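Local structure of iron-binding protein (Staphylococcus epidermidis, 4M7O) at residues E207-R212 with G236-I241; N213-I218 with K240-K245; D227-I232 with T247-V252. The protein probably captures iron or an iron complex outside the cell membrane, as the solute-binding component of an uptake system. One frame throughout, in Å; residues are numbered along the deposited sequence.

Contact 1: residues E207-R212 with G236-I241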
loop_
_atom_site.group_PDB
_atom_site.type_symbol
_atom_site.label_atom_id
_atom_site.label_comp_id
_atom_site.label_asym_id
_atom_site.label_seq_id
_atom_site.Cartn_x
_atom_site.Cartn_y
_atom_site.Cartn_z
ATOM N N GLU A 207 -11.691 -23.133 -10.923
ATOM C CA GLU A 207 -11.078 -24.449 -11.148
ATOM C C GLU A 207 -9.588 -24.355 -10.881
ATOM O O GLU A 207 -9.007 -25.229 -10.250
ATOM C CB GLU A 207 -11.302 -24.939 -12.587
ATOM C CG GLU A 207 -12.699 -25.448 -12.893
ATOM N N SER A 208 -8.992 -23.269 -11.365
ATOM C CA SER A 208 -7.564 -23.011 -11.236
ATOM C C SER A 208 -7.107 -22.883 -9.779
ATOM O O SER A 208 -6.082 -23.448 -9.392
ATOM C CB SER A 208 -7.215 -21.743 -12.017
ATOM O OG SER A 208 -5.838 -21.684 -12.321
ATOM N N ILE A 209 -7.859 -22.130 -8.978
ATOM C CA ILE A 209 -7.562 -21.994 -7.554
ATOM C C ILE A 209 -7.670 -23.353 -6.845
ATOM O O ILE A 209 -6.802 -23.713 -6.043
ATOM C CB ILE A 209 -8.507 -20.976 -6.875
ATOM C CG1 ILE A 209 -8.436 -19.620 -7.589
ATOM C CG2 ILE A 209 -8.143 -20.795 -5.410
ATOM C CD1 ILE A 209 -9.600 -18.693 -7.259
ATOM N N ILE A 210 -8.735 -24.101 -7.134
ATOM C CA ILE A 210 -8.946 -25.404 -6.496
ATOM C C ILE A 210 -7.776 -26.330 -6.786
ATOM O O ILE A 210 -7.291 -27.019 -5.896
ATOM C CB ILE A 210 -10.269 -26.055 -6.959
ATOM C CG1 ILE A 210 -11.455 -25.354 -6.295
ATOM C CG2 ILE A 210 -10.297 -27.556 -6.654
ATOM C CD1 ILE A 210 -12.777 -25.600 -6.998
ATOM N N LYS A 211 -7.307 -26.326 -8.030
ATOM C CA LYS A 211 -6.188 -27.180 -8.422
ATOM C C LYS A 211 -4.891 -26.791 -7.708
ATOM O O LYS A 211 -4.119 -27.671 -7.319
ATOM C CB LYS A 211 -6.001 -27.146 -9.936
ATOM C CG LYS A 211 -5.097 -28.223 -10.479
ATOM C CD LYS A 211 -4.989 -28.092 -11.982
ATOM C CE LYS A 211 -4.447 -29.353 -12.611
ATOM N NZ LYS A 211 -4.984 -29.519 -13.994
ATOM N N ARG A 212 -4.658 -25.487 -7.529
ATOM C CA ARG A 212 -3.459 -25.010 -6.835
ATOM C C ARG A 212 -3.491 -25.381 -5.361
ATOM O O ARG A 212 -2.443 -25.448 -4.702
ATOM C CB ARG A 212 -3.318 -23.487 -6.952
ATOM C CG ARG A 212 -3.055 -22.988 -8.352
ATOM C CD ARG A 212 -1.736 -23.486 -8.896
ATOM N NE ARG A 212 -1.591 -23.145 -10.309
ATOM C CZ ARG A 212 -0.902 -22.105 -10.766
ATOM N NH1 ARG A 212 -0.832 -21.877 -12.072
ATOM N NH2 ARG A 212 -0.273 -21.297 -9.921
ATOM N N GLY A 236 -18.541 -23.172 -5.463
ATOM C CA GLY A 236 -18.549 -24.597 -5.741
ATOM C C GLY A 236 -17.140 -25.145 -5.764
ATOM O O GLY A 236 -16.231 -24.507 -6.300
ATOM N N GLY A 237 -16.949 -26.309 -5.157
ATOM C CA GLY A 237 -15.670 -26.985 -5.210
ATOM C C GLY A 237 -14.643 -26.521 -4.193
ATOM O O GLY A 237 -13.663 -27.225 -3.947
ATOM N N PHE A 238 -14.852 -25.351 -3.597
ATOM C CA PHE A 238 -13.863 -24.810 -2.674
ATOM C C PHE A 238 -13.786 -25.661 -1.406
ATOM O O PHE A 238 -12.766 -25.650 -0.711
ATOM C CB PHE A 238 -14.142 -23.337 -2.356
ATOM C CG PHE A 238 -13.337 -22.365 -3.205
ATOM C CD1 PHE A 238 -13.393 -22.412 -4.592
ATOM C CD2 PHE A 238 -12.521 -21.418 -2.612
ATOM C CE1 PHE A 238 -12.647 -21.538 -5.365
ATOM C CE2 PHE A 238 -11.774 -20.532 -3.382
ATOM C CZ PHE A 238 -11.841 -20.592 -4.760
ATOM N N ASP A 239 -14.858 -26.406 -1.130
ATOM C CA ASP A 239 -14.926 -27.346 -0.007
ATOM C C ASP A 239 -13.678 -28.193 0.143
ATOM O O ASP A 239 -13.263 -28.507 1.259
ATOM C CB ASP A 239 -16.111 -28.302 -0.182
ATOM C CG ASP A 239 -17.397 -27.753 0.396
ATOM O OD1 ASP A 239 -17.364 -26.646 0.982
ATOM O OD2 ASP A 239 -18.437 -28.442 0.276
ATOM N N LYS A 240 -13.097 -28.572 -0.991
ATOM C CA LYS A 240 -11.944 -29.463 -1.026
ATOM C C LYS A 240 -10.669 -28.821 -0.473
ATOM O O LYS A 240 -9.969 -29.429 0.336
ATOM C CB LYS A 240 -11.716 -29.948 -2.462
ATOM C CG LYS A 240 -12.836 -30.836 -2.996
ATOM C CD LYS A 240 -12.322 -31.816 -4.037
ATOM C CE LYS A 240 -13.094 -33.130 -3.982
ATOM N NZ LYS A 240 -13.136 -33.702 -2.607
ATOM N N ILE A 241 -10.399 -27.586 -0.904
ATOM C CA ILE A 241 -9.143 -26.859 -0.656
ATOM C C ILE A 241 -8.576 -26.944 0.778
ATOM O O ILE A 241 -9.338 -26.829 1.745
ATOM C CB ILE A 241 -9.335 -25.376 -1.055
ATOM C CG1 ILE A 241 -9.766 -25.267 -2.522
ATOM C CG2 ILE A 241 -8.080 -24.552 -0.804
ATOM C CD1 ILE A 241 -10.022 -23.811 -2.948
#

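Contact 2: residues N213-I218 with K240-K245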
loop_
_atom_site.group_PDB
_atom_site.type_symbol
_atom_site.label_atom_id
_atom_site.label_comp_id
_atom_site.label_asym_id
_atom_site.label_seq_id
_atom_site.Cartn_x
_atom_site.Cartn_y
_atom_site.Cartn_z
ATOM N N ASN A 213 -4.698 -25.604 -4.849
ATOM C CA ASN A 213 -4.902 -26.054 -3.472
ATOM C C ASN A 213 -4.108 -25.284 -2.406
ATOM O O ASN A 213 -3.288 -25.870 -1.700
ATOM C CB ASN A 213 -4.603 -27.561 -3.380
ATOM C CG ASN A 213 -5.118 -28.175 -2.113
ATOM O OD1 ASN A 213 -5.801 -27.520 -1.330
ATOM N ND2 ASN A 213 -4.798 -29.453 -1.899
ATOM N N PRO A 214 -4.364 -23.969 -2.266
ATOM C CA PRO A 214 -3.648 -23.162 -1.267
ATOM C C PRO A 214 -3.954 -23.594 0.168
ATOM O O PRO A 214 -5.010 -24.197 0.423
ATOM C CB PRO A 214 -4.183 -21.734 -1.509
ATOM C CG PRO A 214 -5.483 -21.923 -2.242
ATOM C CD PRO A 214 -5.327 -23.172 -3.051
ATOM N N ASP A 215 -3.026 -23.323 1.079
ATOM C CA ASP A 215 -3.202 -23.680 2.479
ATOM C C ASP A 215 -3.884 -22.538 3.224
ATOM O O ASP A 215 -4.433 -22.725 4.301
ATOM C CB ASP A 215 -1.841 -23.976 3.098
ATOM C CG ASP A 215 -1.062 -25.027 2.316
ATOM O OD1 ASP A 215 -1.593 -26.147 2.108
ATOM O OD2 ASP A 215 0.078 -24.727 1.892
ATOM N N ILE A 216 -3.845 -21.342 2.647
ATOM C CA ILE A 216 -4.409 -20.164 3.287
ATOM C C ILE A 216 -5.033 -19.282 2.206
ATOM O O ILE A 216 -4.427 -19.094 1.149
ATOM C CB ILE A 216 -3.301 -19.344 3.991
ATOM C CG1 ILE A 216 -2.458 -20.241 4.911
ATOM C CG2 ILE A 216 -3.892 -18.164 4.752
ATOM C CD1 ILE A 216 -1.333 -19.531 5.615
ATOM N N LEU A 217 -6.239 -18.765 2.452
ATOM C CA LEU A 217 -6.853 -17.770 1.558
ATOM C C LEU A 217 -6.858 -16.430 2.276
ATOM O O LEU A 217 -7.254 -16.335 3.448
ATOM C CB LEU A 217 -8.295 -18.144 1.207
ATOM C CG LEU A 217 -8.581 -19.598 0.813
ATOM C CD1 LEU A 217 -10.073 -19.810 0.490
ATOM C CD2 LEU A 217 -7.747 -19.978 -0.399
ATOM N N ILE A 218 -6.398 -15.388 1.599
ATOM C CA ILE A 218 -6.468 -14.051 2.183
ATOM C C ILE A 218 -7.086 -13.100 1.185
ATOM O O ILE A 218 -6.513 -12.866 0.119
ATOM C CB ILE A 218 -5.076 -13.515 2.557
ATOM C CG1 ILE A 218 -4.363 -14.498 3.488
ATOM C CG2 ILE A 218 -5.179 -12.103 3.181
ATOM C CD1 ILE A 218 -3.067 -13.992 4.033
ATOM N N LYS A 240 -13.097 -28.572 -0.991
ATOM C CA LYS A 240 -11.944 -29.463 -1.026
ATOM C C LYS A 240 -10.669 -28.821 -0.473
ATOM O O LYS A 240 -9.969 -29.429 0.336
ATOM C CB LYS A 240 -11.716 -29.948 -2.462
ATOM C CG LYS A 240 -12.836 -30.836 -2.996
ATOM C CD LYS A 240 -12.322 -31.816 -4.037
ATOM C CE LYS A 240 -13.094 -33.130 -3.982
ATOM N NZ LYS A 240 -13.136 -33.702 -2.607
ATOM N N ILE A 241 -10.399 -27.586 -0.904
ATOM C CA ILE A 241 -9.143 -26.859 -0.656
ATOM C C ILE A 241 -8.576 -26.944 0.778
ATOM O O ILE A 241 -9.338 -26.829 1.745
ATOM C CB ILE A 241 -9.335 -25.376 -1.055
ATOM C CG1 ILE A 241 -9.766 -25.267 -2.522
ATOM C CG2 ILE A 241 -8.080 -24.552 -0.804
ATOM C CD1 ILE A 241 -10.022 -23.811 -2.948
ATOM N N ASN A 242 -7.253 -27.162 0.895
ATOM C CA ASN A 242 -6.528 -27.206 2.179
ATOM C C ASN A 242 -7.051 -26.088 3.106
ATOM O O ASN A 242 -7.546 -26.345 4.199
ATOM C CB ASN A 242 -5.009 -26.966 1.971
ATOM C CG ASN A 242 -4.210 -28.217 1.511
ATOM O OD1 ASN A 242 -4.745 -29.158 0.937
ATOM N ND2 ASN A 242 -2.896 -28.190 1.751
ATOM N N ALA A 243 -6.950 -24.847 2.625
ATOM C CA ALA A 243 -7.350 -23.654 3.385
ATOM C C ALA A 243 -8.764 -23.705 3.956
ATOM O O ALA A 243 -8.983 -23.313 5.092
ATOM C CB ALA A 243 -7.187 -22.409 2.533
ATOM N N VAL A 244 -9.725 -24.160 3.163
ATOM C CA VAL A 244 -11.103 -24.209 3.630
ATOM C C VAL A 244 -11.285 -25.296 4.690
ATOM O O VAL A 244 -11.967 -25.069 5.688
ATOM C CB VAL A 244 -12.100 -24.401 2.473
ATOM C CG1 VAL A 244 -13.530 -24.356 2.991
ATOM C CG2 VAL A 244 -11.890 -23.327 1.412
ATOM N N LYS A 245 -10.656 -26.456 4.487
ATOM C CA LYS A 245 -10.736 -27.573 5.442
ATOM C C LYS A 245 -10.100 -27.234 6.796
ATOM O O LYS A 245 -10.568 -27.686 7.842
ATOM C CB LYS A 245 -10.073 -28.837 4.869
ATOM C CG LYS A 245 -10.855 -29.524 3.760
#

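Contact 3: residues D227-I232 with T247-V252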
loop_
_atom_site.group_PDB
_atom_site.type_symbol
_atom_site.label_atom_id
_atom_site.label_comp_id
_atom_site.label_asym_id
_atom_site.label_seq_id
_atom_site.Cartn_x
_atom_site.Cartn_y
_atom_site.Cartn_z
ATOM N N ASP A 227 -17.910 -12.266 6.162
ATOM C CA ASP A 227 -18.423 -12.065 4.803
ATOM C C ASP A 227 -17.620 -12.835 3.762
ATOM O O ASP A 227 -18.191 -13.436 2.844
ATOM C CB ASP A 227 -18.447 -10.575 4.439
ATOM C CG ASP A 227 -19.655 -9.852 5.010
ATOM O OD1 ASP A 227 -20.335 -10.418 5.895
ATOM O OD2 ASP A 227 -19.919 -8.709 4.580
ATOM N N TYR A 228 -16.297 -12.814 3.899
ATOM C CA TYR A 228 -15.451 -13.548 2.971
ATOM C C TYR A 228 -15.650 -15.040 3.179
ATOM O O TYR A 228 -15.665 -15.805 2.213
ATOM C CB TYR A 228 -13.984 -13.161 3.138
ATOM C CG TYR A 228 -13.049 -13.840 2.158
ATOM C CD1 TYR A 228 -13.305 -13.828 0.792
ATOM C CD2 TYR A 228 -11.900 -14.469 2.598
ATOM C CE1 TYR A 228 -12.442 -14.437 -0.102
ATOM C CE2 TYR A 228 -11.032 -15.086 1.713
ATOM C CZ TYR A 228 -11.304 -15.071 0.367
ATOM O OH TYR A 228 -10.431 -15.685 -0.507
ATOM N N ILE A 229 -15.826 -15.441 4.438
ATOM C CA ILE A 229 -16.107 -16.836 4.763
ATOM C C ILE A 229 -17.403 -17.294 4.098
ATOM O O ILE A 229 -17.465 -18.401 3.562
ATOM C CB ILE A 229 -16.165 -17.084 6.296
ATOM C CG1 ILE A 229 -14.778 -16.939 6.927
ATOM C CG2 ILE A 229 -16.696 -18.470 6.610
ATOM C CD1 ILE A 229 -14.792 -17.006 8.447
ATOM N N GLU A 230 -18.428 -16.441 4.096
ATOM C CA GLU A 230 -19.697 -16.822 3.472
ATOM C C GLU A 230 -19.590 -16.913 1.949
ATOM O O GLU A 230 -20.176 -17.808 1.338
ATOM C CB GLU A 230 -20.843 -15.900 3.903
ATOM C CG GLU A 230 -21.190 -16.001 5.394
ATOM C CD GLU A 230 -21.577 -17.416 5.838
ATOM O OE1 GLU A 230 -22.461 -18.022 5.198
ATOM O OE2 GLU A 230 -20.999 -17.923 6.829
HETATM N N MSE A 231 -18.835 -16.006 1.336
HETATM C CA MSE A 231 -18.589 -16.093 -0.097
HETATM C C MSE A 231 -17.906 -17.408 -0.458
HETATM O O MSE A 231 -18.296 -18.070 -1.416
HETATM C CB MSE A 231 -17.710 -14.937 -0.561
HETATM C CG MSE A 231 -18.358 -13.575 -0.481
HETATM SE SE MSE A 231 -17.008 -12.213 -0.878
HETATM C CE MSE A 231 -16.192 -13.119 -2.410
ATOM N N ILE A 232 -16.869 -17.763 0.297
ATOM C CA ILE A 232 -16.123 -18.998 0.055
ATOM C C ILE A 232 -17.038 -20.210 0.122
ATOM O O ILE A 232 -16.940 -21.113 -0.703
ATOM C CB ILE A 232 -14.970 -19.180 1.067
ATOM C CG1 ILE A 232 -13.924 -18.082 0.886
ATOM C CG2 ILE A 232 -14.320 -20.536 0.912
ATOM C CD1 ILE A 232 -13.371 -18.004 -0.513
ATOM N N THR A 247 -9.744 -24.108 7.882
ATOM C CA THR A 247 -10.277 -22.816 8.311
ATOM C C THR A 247 -9.177 -21.759 8.381
ATOM O O THR A 247 -9.003 -21.092 9.394
ATOM C CB THR A 247 -11.010 -22.923 9.664
ATOM O OG1 THR A 247 -11.772 -24.131 9.687
ATOM C CG2 THR A 247 -11.951 -21.749 9.858
ATOM N N ARG A 248 -8.414 -21.639 7.302
ATOM C CA ARG A 248 -7.399 -20.603 7.210
ATOM C C ARG A 248 -7.890 -19.615 6.167
ATOM O O ARG A 248 -7.307 -19.483 5.087
ATOM C CB ARG A 248 -6.042 -21.189 6.811
ATOM C CG ARG A 248 -5.549 -22.333 7.703
ATOM C CD ARG A 248 -5.210 -21.881 9.114
ATOM N NE ARG A 248 -4.311 -20.729 9.118
ATOM C CZ ARG A 248 -2.995 -20.791 8.912
ATOM N NH1 ARG A 248 -2.264 -19.682 8.933
ATOM N NH2 ARG A 248 -2.407 -21.956 8.676
ATOM N N ILE A 249 -8.996 -18.956 6.501
ATOM C CA ILE A 249 -9.643 -17.974 5.636
ATOM C C ILE A 249 -9.583 -16.632 6.345
ATOM O O ILE A 249 -10.195 -16.467 7.404
ATOM C CB ILE A 249 -11.116 -18.362 5.414
ATOM C CG1 ILE A 249 -11.213 -19.726 4.740
ATOM C CG2 ILE A 249 -11.852 -17.337 4.576
ATOM C CD1 ILE A 249 -12.635 -20.219 4.636
ATOM N N GLU A 250 -8.836 -15.674 5.794
ATOM C CA GLU A 250 -8.630 -14.393 6.479
ATOM C C GLU A 250 -8.904 -13.221 5.545
ATOM O O GLU A 250 -8.937 -13.382 4.327
ATOM C CB GLU A 250 -7.197 -14.284 7.016
ATOM C CG GLU A 250 -6.685 -15.518 7.755
ATOM C CD GLU A 250 -7.240 -15.649 9.165
ATOM O OE1 GLU A 250 -7.770 -14.653 9.704
ATOM O OE2 GLU A 250 -7.142 -16.755 9.741
ATOM N N THR A 251 -9.104 -12.040 6.124
ATOM C CA THR A 251 -9.289 -10.840 5.321
ATOM C C THR A 251 -8.369 -9.757 5.803
ATOM O O THR A 251 -8.054 -9.670 6.989
ATOM C CB THR A 251 -10.700 -10.287 5.417
ATOM O OG1 THR A 251 -10.939 -9.843 6.756
ATOM C CG2 THR A 251 -11.696 -11.354 5.054
ATOM N N VAL A 252 -7.961 -8.907 4.877
ATOM C CA VAL A 252 -7.121 -7.779 5.232
ATOM C C VAL A 252 -7.580 -6.595 4.378
ATOM O O VAL A 252 -8.231 -6.802 3.345
ATOM C CB VAL A 252 -5.650 -8.188 5.016
ATOM C CG1 VAL A 252 -5.195 -7.951 3.567
ATOM C CG2 VAL A 252 -4.767 -7.530 6.021
#

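Contact 1: residues E207-R212 with G236-I241
Ile209 meets Phe238 with both arms of its branched side chain. CG2 comes obliquely to the ring and lies 3.8 Å from Phe238 CZ, while CD1 reaches the rim in the plane of the ring, 3.9 Å from the same CZ. Ile241 CD1 sits 3.5 Å above the Phe238 ring plane, offset toward the rim, on the same side as Ile209 CG2. Helix 206-212 follows strand 201-203 and precedes strand 216-219 along the chain, and the loop after helix 225-234 closes over its side, so a helix and a loop of the lobe built on the mixed sheet are joined by packing, with no hydrogen bond between the two segments. Ile210, one step on, is the residue most covered by the loop. With CG1 anti to its carbonyl carbon (chi1 -75°), that atom rests 3.9 Å from Phe238 CD1. It also lies 4.0 Å from Ile241 CD1. The chain then extends and carries Ile210 CD1 down onto the backbone, 3.5 Å from Gly237 C. Glycine suits that place twice over: it offers bare backbone to the methyl, and its positive phi of 83° is one that glycine adopts easily. Beyond Ile210, Arg212 turns to Asp197 in a salt bridge.

Contact 2: residues N213-I218 with K240-K245
The amide of Asn213 stands almost at a right angle to that of Asn242, their planes 81° apart. Asn213 OD1 accepts the backbone Asn242 N at 2.7 Å in a nearly straight bond (178°), in its own carbonyl plane, whereas Asn213 ND2 reaches Asn242 OD1 only weakly. The Asp215 carboxylate runs alongside the Asn242 amide, moderately tilted from it; the modelled 2.4 Å between Asp215 OD1 and Asn242 ND2 is too short to trust in detail. Asp215 OD2 accepts from Glu162 N. Asparagine fits position 213 because it tolerates the positive phi just after helix 206-212, while CG, anti to the backbone N (chi1 -165°), carries the amide to the start of helix 242-245. Pro214 O takes Ala243 N at 3.0 Å, on a lone pair. Two N-H groups of the helix's first turn are thus satisfied from residues 213 and 214, far away only in sequence, which matters because the N-cap residue, Ile241, has no polar side chain. Ile241 instead lays CG2 3.8 Å from Pro214 CD, and the small Ala243 lets the helix come close, its CB 3.6 Å from Leu217 CG. Helix 242-245 belongs to the beta-alpha-beta crossover that joins the neighbouring parallel strands 216-219 and 249-251.

Contact 3: residues D227-I232 with T247-V252
Tyr228 and Ile249 lie at the middle of a helix-on-sheet packing: helix 225-234 is a crossover helix of the beta-alpha-beta unit that leads from strand 216-219 to its parallel neighbour 249-251. The axes of the short segments pass 8.3 Å apart with their directions at 135°, so the helix runs back roughly against the strand, as a crossover requires.

Apolar contacts carry the interface. Ile249 points toward the helix. Its CG2 touches Tyr228 CD2 at 3.5 Å and Ile229 CG1 at 3.8 Å, and its CD1 slides past Ile232, 4.1 Å from CG2 of that residue. A beta-branched isoleucine suits the strand, and its two branches let one residue touch Tyr228, Ile229 and Ile232. Tyr228 has CG anti to the backbone N (chi1 -177°), which lays the ring beside Ile249, obliquely to its CG2; from the same helix, Ile232 CG1 lies over the centre of one ring face, 4.0 Å above the plane. Glu250 O also comes obliquely to the ring, 3.6 Å from Tyr228 CD2, without a hydrogen bond.

The polar ends are bound outside the two segments. The Tyr228 hydroxyl hydrogen-bonds Glu166, and Thr251 OG1 hydrogen-bonds Lys223 O, so each residue can give its carbon atoms to the interface while its oxygen is engaged beyond it. Strand 249-251 is held by backbone bonds from Glu250 to Leu217 and Ser219.

Where the chain enters this strand, a Schellman motif ends helix 242-245. Thr247 is its C-prime residue, with a positive phi of 54°; Thr247 N returns to Val244 O, and Arg248 N to Ala243 O.

At the far end of the interface threonine presents carbon rather than oxygen to the helix: Thr251 CG2 slides past the tyrosine side chain and lies 3.5 Å from Tyr228 CB.

Overall arrangement
The three contacts form a continuous cluster on one side of the chain's centre, in the lobe built round the mixed sheet. Centres of contacts 1 and 2 are about 8 Å apart, 2 and 3 about 10 Å, and 1 and 3 about 14 Å. Contacts 1 and 2 share Lys240 and Ile241. Along the chain the first segments, 207-212, 213-218 and 227-232, precede their partners 236-241, 240-245 and 247-252, so contact 3 interlaces with the others. Phe238 touches Ile232 between contacts 1 and 3. Contacts 2 and 3 set the two crossover helices against strands 216-219 and 249-251, parallel neighbours in the mixed sheet, and contact 1 fastens the connecting loop to helix 206-212.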